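Local structure of Adhesin/invasin TibA autotransporter (Escherichia coli, 4Q1Q) at residues 132-135 / 136-140. The protein mediates adhesion to and invasion of human intestinal epithelial cells, promotes bacterial aggregation through contacts between its own molecules, and enhances biofilm formation. Residues are numbered along the deposited sequence; the frame is centred on the assembly and turned at random.
Sequences ASVT and SGARQ. With 289 (D-glycero-alpha-D-manno-heptopyranose), chain X.
Thr-135 and Ala-138 close a tight reversal of the chain through one backbone hydrogen bond, Ala-138 N to Thr-135 O at 2.8 Å. The four residues form a type II beta turn, and Gly-137 sits at its third position with phi 77°, a value that glycine adopts readily. At the second position, the CB of Ser-136 leaves the backbone heading away from residues 132-135; OG stands anti to the backbone N (chi1 -157°) and carries a D-glycero-alpha-D-manno-heptose through a covalent bond to C1, an O-glycosidic link. The sugar therefore projects from the apex of the turn.

Packing joins the two arms behind the turn. Val-134 reaches across with both branches. CG1 makes an apolar contact with Ala-138 CB at 3.7 Å and, separately, a van der Waals contact with Ala-138 O at 3.4 Å, while CG2 meets Gln-140 CB at 3.9 Å, the two side chains crossing at about a right angle. With CG anti to the backbone N (chi1 -177°) and the chain extended beyond it, Gln-140 lays NE2 3.4 Å from the methyl CB of Ala-132. Ile-115, on the strand of the preceding coil, packs against both Val-134 and Ala-138.

Polar side chains tie the turn to its neighbours. The buried amide of Gln-140 is satisfied at both ends, NE2 by Gln-121 OE1 and OE1 by Gln-159 NE2, which probably fixes its rotation. Thr-135 OG1 hydrogen-bonds to the carbonyl of Ile-115, and the guanidinium of Arg-139 pairs with Asp-120 in a salt bridge.

Such a corner between two short strands, each of which pairs in parallel with its counterparts in adjacent coils, is characteristic of the right-handed parallel beta-helix of autotransporter passenger domains; here, within one of TibA's approximate 19-residue repeats, the turn also presents a heptosylated serine on the outer surface of the helix.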
loop_
_atom_site.group_PDB
_atom_site.type_symbol
_atom_site.label_atom_id
_atom_site.label_comp_id
_atom_site.label_asym_id
_atom_site.label_seq_id
_atom_site.Cartn_x
_atom_site.Cartn_y
_atom_site.Cartn_z
ATOM N N ALA A 132 4.688 -0.981 4.841
ATOM C CA ALA A 132 4.114 -2.206 4.310
ATOM C C ALA A 132 5.061 -2.781 3.258
ATOM O O ALA A 132 5.635 -2.054 2.451
ATOM C CB ALA A 132 2.741 -1.932 3.715
ATOM N N SER A 133 5.212 -4.097 3.272
ATOM C CA SER A 133 5.872 -4.830 2.207
ATOM C C SER A 133 4.844 -5.634 1.419
ATOM O O SER A 133 4.287 -6.577 1.974
ATOM C CB SER A 133 6.910 -5.769 2.835
ATOM O OG SER A 133 8.040 -5.906 1.992
ATOM N N VAL A 134 4.624 -5.321 0.144
ATOM C CA VAL A 134 3.603 -6.016 -0.648
ATOM C C VAL A 134 4.291 -6.972 -1.614
ATOM O O VAL A 134 4.723 -6.572 -2.697
ATOM C CB VAL A 134 2.717 -5.076 -1.495
ATOM C CG1 VAL A 134 1.535 -5.839 -2.104
ATOM C CG2 VAL A 134 2.229 -3.890 -0.677
ATOM N N THR A 135 4.351 -8.239 -1.219
ATOM C CA THR A 135 5.053 -9.279 -1.973
ATOM C C THR A 135 4.132 -9.921 -3.007
ATOM O O THR A 135 2.987 -9.499 -3.185
ATOM C CB THR A 135 5.627 -10.392 -1.054
ATOM O OG1 THR A 135 4.568 -11.127 -0.420
ATOM C CG2 THR A 135 6.527 -9.813 0.031
ATOM N N SER A 136 4.655 -10.954 -3.660
ATOM C CA SER A 136 4.013 -11.659 -4.767
ATOM C C SER A 136 2.659 -12.209 -4.364
ATOM O O SER A 136 2.568 -12.951 -3.394
ATOM C CB SER A 136 4.903 -12.804 -5.263
ATOM O OG SER A 136 4.598 -13.174 -6.598
ATOM N N GLY A 137 1.616 -11.834 -5.102
ATOM C CA GLY A 137 0.252 -12.231 -4.769
ATOM C C GLY A 137 -0.378 -11.460 -3.627
ATOM O O GLY A 137 -1.548 -11.685 -3.309
ATOM N N ALA A 138 0.365 -10.556 -2.995
ATOM C CA ALA A 138 -0.216 -9.755 -1.910
ATOM C C ALA A 138 -0.933 -8.518 -2.443
ATOM O O ALA A 138 -0.623 -8.070 -3.535
ATOM C CB ALA A 138 0.865 -9.310 -0.937
ATOM N N ARG A 139 -1.849 -7.942 -1.671
ATOM C CA ARG A 139 -2.516 -6.725 -2.106
ATOM C C ARG A 139 -2.636 -5.720 -0.975
ATOM O O ARG A 139 -2.953 -6.087 0.143
ATOM C CB ARG A 139 -3.921 -7.047 -2.651
ATOM C CG ARG A 139 -3.884 -8.016 -3.821
ATOM C CD ARG A 139 -5.244 -8.308 -4.441
ATOM N NE ARG A 139 -6.235 -8.779 -3.478
ATOM C CZ ARG A 139 -7.505 -9.014 -3.793
ATOM N NH1 ARG A 139 -7.923 -8.875 -5.036
ATOM N NH2 ARG A 139 -8.377 -9.417 -2.892
ATOM N N GLN A 140 -2.452 -4.446 -1.294
ATOM C CA GLN A 140 -2.733 -3.367 -0.359
ATOM C C GLN A 140 -3.789 -2.431 -0.940
ATOM O O GLN A 140 -3.646 -1.959 -2.063
ATOM C CB GLN A 140 -1.429 -2.611 -0.089
ATOM C CG GLN A 140 -1.595 -1.507 0.942
ATOM C CD GLN A 140 -0.446 -0.526 0.981
ATOM O OE1 GLN A 140 -0.087 0.102 -0.017
ATOM N NE2 GLN A 140 0.113 -0.348 2.173
HETATM O O7 289 X . 4.029 -18.664 -4.785
HETATM C C7 289 X . 4.427 -17.497 -5.511
HETATM C C6 289 X . 3.380 -17.200 -6.579
HETATM O O6 289 X . 2.062 -17.421 -6.060
HETATM C C5 289 X . 3.517 -15.757 -7.053
HETATM O O5 289 X . 4.888 -15.407 -7.218
HETATM C C1 289 X . 5.049 -14.014 -7.491
HETATM C C2 289 X . 4.582 -13.805 -8.927
HETATM O O2 289 X . 5.336 -14.579 -9.865
HETATM C C3 289 X . 3.107 -14.170 -8.986
HETATM O O3 289 X . 2.721 -14.116 -10.363
HETATM C C4 289 X . 2.822 -15.543 -8.388
HETATM O O4 289 X . 1.424 -15.689 -8.122
#